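Local coordinates for protein glycerophosphodiester phosphodiesterase (Cytophaga hutchinsonii ATCC 33406, PDB 3CH0) that belongs to the glycerophosphoryl diester phosphodiesterase family and has the TIM-barrel fold of that family, at residues Phe42-Ser47 against Asp156-Glu161; Pro219-Val224 against Glu251-Leu256; Asp69-Asp72 against Ala76-Lys79. All coordinates share one frame; numbering follows the deposited sequence.

Contact 1 (Phe42-Ser47 against Asp156-Glu161). With EDO (1,2-ethanediol), chain K.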
loop_
_atom_site.group_PDB
_atom_site.type_symbol
_atom_site.label_atom_id
_atom_site.label_comp_id
_atom_site.label_asym_id
_atom_site.label_seq_id
_atom_site.Cartn_x
_atom_site.Cartn_y
_atom_site.Cartn_z
ATOM N N PHE A 42 -1.336 0.299 2.253
ATOM C CA PHE A 42 -0.182 0.980 2.805
ATOM C C PHE A 42 1.074 0.227 2.405
ATOM O O PHE A 42 1.020 -0.841 1.844
ATOM C CB PHE A 42 -0.261 1.073 4.341
ATOM C CG PHE A 42 -0.537 -0.260 4.974
ATOM C CD1 PHE A 42 -1.833 -0.715 5.133
ATOM C CD2 PHE A 42 0.514 -1.091 5.415
ATOM C CE1 PHE A 42 -2.104 -1.949 5.639
ATOM C CE2 PHE A 42 0.264 -2.351 5.910
ATOM C CZ PHE A 42 -1.041 -2.779 6.034
ATOM N N ASP A 43 2.218 0.828 2.716
ATOM C CA ASP A 43 3.545 0.409 2.260
ATOM C C ASP A 43 4.425 0.178 3.460
ATOM O O ASP A 43 4.299 0.874 4.463
ATOM C CB ASP A 43 4.102 1.553 1.467
ATOM C CG ASP A 43 3.183 2.006 0.373
ATOM O OD1 ASP A 43 2.943 1.187 -0.522
ATOM O OD2 ASP A 43 2.749 3.186 0.316
ATOM N N LEU A 44 5.305 -0.832 3.367
ATOM C CA LEU A 44 6.154 -1.240 4.467
ATOM C C LEU A 44 7.612 -1.300 4.084
ATOM O O LEU A 44 7.990 -1.795 2.998
ATOM C CB LEU A 44 5.744 -2.606 5.008
ATOM C CG LEU A 44 4.267 -2.791 5.386
ATOM C CD1 LEU A 44 3.880 -4.240 5.696
ATOM C CD2 LEU A 44 3.949 -1.882 6.579
ATOM N N VAL A 45 8.413 -0.753 5.000
ATOM C CA VAL A 45 9.884 -0.768 4.932
ATOM C C VAL A 45 10.416 -1.140 6.318
ATOM O O VAL A 45 9.629 -1.360 7.244
ATOM C CB VAL A 45 10.471 0.501 4.364
ATOM C CG1 VAL A 45 9.779 0.901 3.027
ATOM C CG2 VAL A 45 10.379 1.636 5.444
ATOM N N ILE A 46 11.743 -1.317 6.405
ATOM C CA ILE A 46 12.433 -1.748 7.643
ATOM C C ILE A 46 13.473 -0.710 8.087
ATOM O O ILE A 46 14.191 -0.188 7.265
ATOM C CB ILE A 46 13.147 -3.081 7.417
ATOM C CG1 ILE A 46 12.182 -4.127 6.781
ATOM C CG2 ILE A 46 13.698 -3.656 8.758
ATOM C CD1 ILE A 46 10.940 -4.485 7.571
ATOM N N SER A 47 13.444 -0.383 9.382
ATOM C CA SER A 47 14.439 0.497 9.971
ATOM C C SER A 47 15.731 -0.294 10.223
ATOM O O SER A 47 15.737 -1.526 10.179
ATOM C CB SER A 47 13.953 1.051 11.316
ATOM O OG SER A 47 13.774 0.005 12.276
ATOM N N ASP A 156 9.819 -11.932 6.753
ATOM C CA ASP A 156 9.616 -12.527 8.072
ATOM C C ASP A 156 9.279 -11.445 9.088
ATOM O O ASP A 156 8.451 -11.673 9.948
ATOM C CB ASP A 156 10.874 -13.250 8.522
ATOM C CG ASP A 156 11.129 -14.543 7.750
ATOM O OD1 ASP A 156 10.252 -15.032 7.048
ATOM O OD2 ASP A 156 12.271 -15.050 7.953
ATOM N N LEU A 157 9.930 -10.307 9.038
ATOM C CA LEU A 157 9.632 -9.234 10.005
ATOM C C LEU A 157 8.178 -8.759 9.845
ATOM O O LEU A 157 7.466 -8.523 10.843
ATOM C CB LEU A 157 10.548 -8.056 9.822
ATOM C CG LEU A 157 11.990 -8.299 10.243
ATOM C CD1 LEU A 157 12.911 -7.199 9.746
ATOM C CD2 LEU A 157 12.151 -8.493 11.799
ATOM N N VAL A 158 7.717 -8.607 8.605
ATOM C CA VAL A 158 6.311 -8.202 8.368
ATOM C C VAL A 158 5.359 -9.253 8.890
ATOM O O VAL A 158 4.358 -8.924 9.557
ATOM C CB VAL A 158 6.085 -7.904 6.842
ATOM C CG1 VAL A 158 4.599 -7.767 6.438
ATOM C CG2 VAL A 158 6.915 -6.662 6.495
ATOM N N VAL A 159 5.629 -10.516 8.544
ATOM C CA VAL A 159 4.741 -11.600 8.895
ATOM C C VAL A 159 4.664 -11.811 10.430
ATOM O O VAL A 159 3.565 -12.110 10.928
ATOM C CB VAL A 159 5.077 -12.876 8.119
ATOM C CG1 VAL A 159 4.281 -14.063 8.716
ATOM C CG2 VAL A 159 4.788 -12.671 6.625
ATOM N N ALA A 160 5.764 -11.604 11.127
ATOM C CA ALA A 160 5.779 -11.692 12.582
ATOM C C ALA A 160 4.711 -10.745 13.155
ATOM O O ALA A 160 3.995 -11.103 14.108
ATOM C CB ALA A 160 7.146 -11.384 13.166
ATOM N N GLU A 161 4.578 -9.563 12.573
ATOM C CA GLU A 161 3.618 -8.583 13.080
ATOM C C GLU A 161 2.167 -8.969 12.775
ATOM O O GLU A 161 1.276 -8.725 13.590
ATOM C CB GLU A 161 3.975 -7.182 12.565
ATOM C CG GLU A 161 5.337 -6.681 13.018
ATOM C CD GLU A 161 5.493 -6.699 14.542
ATOM O OE1 GLU A 161 4.605 -6.153 15.226
ATOM O OE2 GLU A 161 6.486 -7.265 15.043
HETATM C C1 EDO K . 13.296 -12.170 12.591
HETATM O O1 EDO K . 13.445 -13.483 13.135
HETATM C C2 EDO K . 12.113 -12.243 11.647
HETATM O O2 EDO K . 10.860 -12.377 12.360
#
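L44 meets V158 and I46 meets L157, two apolar pairs that lay helix 151-164 against strand 39-46. No hydrogen bond joins the two segments. In the first pair the branch tip CD1 of L44 lies 3.7 Å from CG1 of V158. The same L44 CD1 is 4.0 Å from V158 CG2, so one methyl sits over both branches of the valine. In the second pair I46 uses its short branch: its CG2 is 3.8 Å from CD1 of L157. CG2 is anti to the backbone N and CG1 beside it (chi1 -50°), which brings the I46 CD1 methyl to the same L157 CD1 as well, at 4.0 Å. Both pairs meet obliquely.

This is the strand-to-helix packing of a TIM barrel, with alternate strand residues L44 and I46 facing the helix layer. V45 between them points away. F117 of helix 117-127 touches both L44 and V158, and V52 of strand 52-54 touches L44, I46 and L157.

The polar contacts lie off this interface. At the flank of the helix, O2 of a 1,2-ethanediol makes a weak hydrogen bond of 3.5 Å to the backbone O of D156. The L157 CD2 methyl packs 3.8 Å from C2 of that diol.

Contact 2 (Pro219-Val224 against Glu251-Leu256). With EDO (1,2-ethanediol), chain D; EDO (1,2-ethanediol), chain E.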
loop_
_atom_site.group_PDB
_atom_site.type_symbol
_atom_site.label_atom_id
_atom_site.label_comp_id
_atom_site.label_asym_id
_atom_site.label_seq_id
_atom_site.Cartn_x
_atom_site.Cartn_y
_atom_site.Cartn_z
ATOM N N PRO A 219 -3.073 -4.272 -11.310
ATOM C CA PRO A 219 -2.363 -3.493 -12.304
ATOM C C PRO A 219 -2.639 -1.990 -12.253
ATOM O O PRO A 219 -3.681 -1.575 -11.778
ATOM C CB PRO A 219 -2.968 -4.048 -13.601
ATOM C CG PRO A 219 -4.411 -4.235 -13.221
ATOM C CD PRO A 219 -4.393 -4.718 -11.800
ATOM N N ASP A 220 -1.655 -1.231 -12.738
ATOM C CA ASP A 220 -1.854 0.181 -13.074
ATOM C C ASP A 220 -3.122 0.257 -13.918
ATOM O O ASP A 220 -3.299 -0.525 -14.892
ATOM C CB ASP A 220 -0.628 0.621 -13.843
ATOM C CG ASP A 220 -0.570 2.099 -14.114
ATOM O OD1 ASP A 220 -1.578 2.672 -14.455
ATOM O OD2 ASP A 220 0.545 2.659 -14.108
ATOM N N VAL A 221 -4.003 1.176 -13.538
ATOM C CA VAL A 221 -5.273 1.343 -14.215
ATOM C C VAL A 221 -5.133 1.440 -15.737
ATOM O O VAL A 221 -6.016 0.950 -16.459
ATOM C CB VAL A 221 -6.043 2.536 -13.632
ATOM C CG1 VAL A 221 -5.251 3.822 -13.791
ATOM C CG2 VAL A 221 -7.435 2.634 -14.266
ATOM N N THR A 222 -4.065 2.078 -16.210
ATOM C CA THR A 222 -3.930 2.256 -17.654
ATOM C C THR A 222 -3.883 0.926 -18.400
ATOM O O THR A 222 -4.157 0.876 -19.617
ATOM C CB THR A 222 -2.678 3.029 -18.033
ATOM O OG1 THR A 222 -1.523 2.298 -17.576
ATOM C CG2 THR A 222 -2.720 4.457 -17.465
ATOM N N LEU A 223 -3.471 -0.138 -17.698
ATOM C CA LEU A 223 -3.281 -1.464 -18.275
ATOM C C LEU A 223 -4.540 -2.336 -18.321
ATOM O O LEU A 223 -4.563 -3.399 -18.980
ATOM C CB LEU A 223 -2.159 -2.228 -17.526
ATOM C CG LEU A 223 -0.784 -1.598 -17.468
ATOM C CD1 LEU A 223 0.072 -2.358 -16.448
ATOM C CD2 LEU A 223 -0.131 -1.577 -18.838
ATOM N N VAL A 224 -5.579 -1.904 -17.610
ATOM C CA VAL A 224 -6.750 -2.710 -17.446
ATOM C C VAL A 224 -7.566 -2.774 -18.733
ATOM O O VAL A 224 -7.803 -1.765 -19.366
ATOM C CB VAL A 224 -7.627 -2.153 -16.325
ATOM C CG1 VAL A 224 -8.934 -2.922 -16.166
ATOM C CG2 VAL A 224 -6.818 -2.194 -15.007
ATOM N N GLU A 251 -16.244 4.536 -11.992
ATOM C CA GLU A 251 -17.476 4.017 -12.615
ATOM C C GLU A 251 -17.179 3.210 -13.883
ATOM O O GLU A 251 -17.796 2.121 -14.085
ATOM C CB GLU A 251 -18.447 5.176 -12.867
ATOM C CG GLU A 251 -19.114 5.636 -11.581
ATOM C CD GLU A 251 -19.966 6.898 -11.731
ATOM O OE1 GLU A 251 -19.663 7.738 -12.629
ATOM O OE2 GLU A 251 -20.899 7.034 -10.908
ATOM N N THR A 252 -16.278 3.675 -14.735
ATOM C CA THR A 252 -15.863 2.908 -15.925
ATOM C C THR A 252 -15.314 1.548 -15.508
ATOM O O THR A 252 -15.765 0.518 -16.000
ATOM C CB THR A 252 -14.853 3.638 -16.755
ATOM O OG1 THR A 252 -15.507 4.793 -17.346
ATOM C CG2 THR A 252 -14.257 2.744 -17.897
ATOM N N LEU A 253 -14.431 1.542 -14.532
ATOM C CA LEU A 253 -13.868 0.261 -14.096
ATOM C C LEU A 253 -14.885 -0.716 -13.484
ATOM O O LEU A 253 -14.801 -1.933 -13.717
ATOM C CB LEU A 253 -12.732 0.516 -13.098
ATOM C CG LEU A 253 -11.520 1.168 -13.735
ATOM C CD1 LEU A 253 -10.596 1.792 -12.668
ATOM C CD2 LEU A 253 -10.782 0.135 -14.627
ATOM N N ILE A 254 -15.795 -0.199 -12.677
ATOM C CA ILE A 254 -16.849 -1.007 -12.104
ATOM C C ILE A 254 -17.656 -1.653 -13.251
ATOM O O ILE A 254 -17.921 -2.855 -13.223
ATOM C CB ILE A 254 -17.753 -0.182 -11.194
ATOM C CG1 ILE A 254 -16.985 0.195 -9.890
ATOM C CG2 ILE A 254 -19.072 -0.969 -10.867
ATOM C CD1 ILE A 254 -17.674 1.174 -9.000
ATOM N N SER A 255 -17.935 -0.883 -14.299
ATOM C CA SER A 255 -18.690 -1.424 -15.451
ATOM C C SER A 255 -17.949 -2.516 -16.219
ATOM O O SER A 255 -18.563 -3.348 -16.895
ATOM C CB SER A 255 -19.075 -0.300 -16.433
ATOM O OG SER A 255 -17.987 0.137 -17.272
ATOM N N LEU A 256 -16.630 -2.549 -16.150
ATOM C CA LEU A 256 -15.817 -3.575 -16.796
ATOM C C LEU A 256 -15.660 -4.806 -15.936
ATOM O O LEU A 256 -15.093 -5.821 -16.371
ATOM C CB LEU A 256 -14.429 -3.035 -17.133
ATOM C CG LEU A 256 -14.376 -1.809 -18.027
ATOM C CD1 LEU A 256 -12.907 -1.468 -18.347
ATOM C CD2 LEU A 256 -15.179 -2.089 -19.321
HETATM C C1 EDO D . 1.679 1.495 -17.169
HETATM O O1 EDO D . 2.782 0.915 -17.887
HETATM C C2 EDO D . 1.907 2.982 -17.001
HETATM O O2 EDO D . 0.780 3.701 -16.541
HETATM C C1 EDO E . -2.492 5.036 -12.237
HETATM O O1 EDO E . -1.910 5.468 -11.023
HETATM C C2 EDO E . -2.024 5.898 -13.412
HETATM O O2 EDO E . -0.800 5.407 -13.956
#
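One leucine, L253, makes the close contacts of the helix side, and its two methyls go to two different valines. The site belongs to the TIM barrel: the turn after strand 216-219 packs on helix 247-256. The L253 CD1 methyl meets CG2 of V221 at 3.6 Å, and the two side chains cross at about a right angle. The other methyl, L253 CD2, lies 3.9 Å from CG1 of V224. V221 has CG2 anti to its N (CG1 at 60°), which sends CG2 to L253 and CG1 to a 1,2-ethanediol. I229 of helix 226-234 touches V224 and L256.

The turn itself is held by D220. Its OD1 accepts from the backbone N of T222 at 3.1 Å, an Asx turn. The N-H...O angle is 163°, and the donor comes to the anti side of the carboxylate, 28° out of its plane. V221-L223 form a 3-10 segment, and the N of V224, just past it, bonds to the O of V221.

Two 1,2-ethanediol molecules, probably from the crystallisation liquor, cover the carboxylate. One O2 gives a hydrogen bond of 2.9 Å to D220 OD1. The O2 of the other gives one of 2.7 Å to D220 OD2.

Contact 3 (Asp69-Asp72 against Ala76-Lys79)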
loop_
_atom_site.group_PDB
_atom_site.type_symbol
_atom_site.label_atom_id
_atom_site.label_comp_id
_atom_site.label_asym_id
_atom_site.label_seq_id
_atom_site.Cartn_x
_atom_site.Cartn_y
_atom_site.Cartn_z
ATOM N N ASP A 69 17.207 16.236 10.086
ATOM C CA ASP A 69 18.398 16.678 10.819
ATOM C C ASP A 69 18.779 18.103 10.360
ATOM O O ASP A 69 19.931 18.417 10.061
ATOM C CB ASP A 69 19.562 15.666 10.629
ATOM C CG ASP A 69 20.696 15.878 11.632
ATOM O OD1 ASP A 69 20.396 16.268 12.794
ATOM O OD2 ASP A 69 21.880 15.664 11.255
ATOM N N GLY A 70 17.770 18.961 10.244
ATOM C CA GLY A 70 17.974 20.362 9.856
ATOM C C GLY A 70 18.067 20.685 8.404
ATOM O O GLY A 70 18.030 21.838 8.000
ATOM N N GLU A 71 18.136 19.651 7.552
ATOM C CA GLU A 71 18.288 19.846 6.109
ATOM C C GLU A 71 16.960 19.856 5.330
ATOM O O GLU A 71 16.148 18.976 5.530
ATOM C CB GLU A 71 19.158 18.705 5.512
ATOM C CG GLU A 71 20.511 18.492 6.139
ATOM C CD GLU A 71 21.286 17.360 5.454
ATOM O OE1 GLU A 71 21.299 17.352 4.196
ATOM O OE2 GLU A 71 21.865 16.534 6.199
ATOM N N ASP A 72 16.774 20.834 4.460
ATOM C CA ASP A 72 15.700 20.891 3.472
ATOM C C ASP A 72 15.792 19.620 2.604
ATOM O O ASP A 72 16.821 19.371 1.987
ATOM C CB ASP A 72 15.889 22.132 2.599
ATOM C CG ASP A 72 14.810 22.308 1.540
ATOM O OD1 ASP A 72 13.791 21.581 1.518
ATOM O OD2 ASP A 72 14.993 23.182 0.661
ATOM N N ALA A 76 17.473 16.267 -4.832
ATOM C CA ALA A 76 18.924 16.118 -4.779
ATOM C C ALA A 76 19.459 15.353 -3.591
ATOM O O ALA A 76 20.458 14.670 -3.728
ATOM C CB ALA A 76 19.577 17.516 -4.850
ATOM N N ASN A 77 18.841 15.445 -2.411
ATOM C CA ASN A 77 19.375 14.789 -1.229
ATOM C C ASN A 77 18.471 13.692 -0.583
ATOM O O ASN A 77 18.902 13.057 0.387
ATOM C CB ASN A 77 19.773 15.814 -0.157
ATOM C CG ASN A 77 18.586 16.590 0.389
ATOM O OD1 ASN A 77 17.436 16.318 0.036
ATOM N ND2 ASN A 77 18.870 17.575 1.266
ATOM N N GLU A 78 17.251 13.533 -1.115
ATOM C CA GLU A 78 16.242 12.687 -0.384
ATOM C C GLU A 78 16.751 11.273 -0.128
ATOM O O GLU A 78 16.520 10.690 0.914
ATOM C CB GLU A 78 14.909 12.653 -1.109
ATOM C CG GLU A 78 14.967 12.087 -2.553
ATOM C CD GLU A 78 13.697 12.290 -3.331
ATOM O OE1 GLU A 78 12.680 12.740 -2.759
ATOM O OE2 GLU A 78 13.670 11.981 -4.550
ATOM N N LYS A 79 17.435 10.704 -1.128
ATOM C CA LYS A 79 17.950 9.342 -0.957
ATOM C C LYS A 79 19.045 9.219 0.080
ATOM O O LYS A 79 19.345 8.119 0.544
ATOM C CB LYS A 79 18.366 8.729 -2.326
ATOM C CG LYS A 79 17.147 8.627 -3.261
ATOM C CD LYS A 79 17.411 7.756 -4.465
ATOM C CE LYS A 79 16.188 7.702 -5.351
ATOM N NZ LYS A 79 16.356 6.701 -6.446
#
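N77 reaches across to D72 with its side-chain amide, and this is the hydrogen bond that joins the two segments. From the backbone, CB of N77 heads toward segment 69-72. CG then lies between the backbone N and the carbonyl carbon, with chi1 at 65°, and this turns the amide toward the strand. CG itself is 3.7 Å from the backbone O of D72. Beyond it the amide splits. OD1 accepts a hydrogen bond from the backbone N of T74, in the short link between the segments. ND2 gives its hydrogen bond to the backbone O of D72 at 2.8 Å. That bond is nearly straight, with an N-H...O angle of 165°. The oxygen lies close to the amide plane of N77, while the donor is somewhat tilted from the carbonyl plane of D72.

OE1 of E71 is the other near neighbour, 3.8 Å from N77 ND2, too long for a hydrogen bond. The carboxylate and amide planes are 64° apart.

The segments follow one another closely in the chain, at the short two-stranded sheet 67-68 and 71-72. The contact is on the surface, and F81 touches E71 there. Both ends of the N77 amide are used, one on D72 O and one on T74 N. Two backbone bonds of this kind would hold the amide against flipping and tie the loop after strand 71-72 to the strand itself.

Overall arrangement
All three contacts belong to a single TIM-barrel chain, and none touches another. Contact 1 packs a helix on a barrel strand, contact 2 a helix on the loop that follows one. They lie on opposite sides of the chain's centre, with their own centres about 29 Å apart. Contact 1 is the more deeply placed, its centre about 12 Å from the chain centre, against about 18 Å for that of contact 2. The centre of contact 3 is farthest out, at about 24 Å. Its segments fall inside the stretch of chain between the two segments of contact 1, yet the nearest atoms of the two are about 12 Å apart. Contacts 2 and 3 are the most distant pair, with centres about 37 Å apart. 1,2-ethanediol lies beside all three.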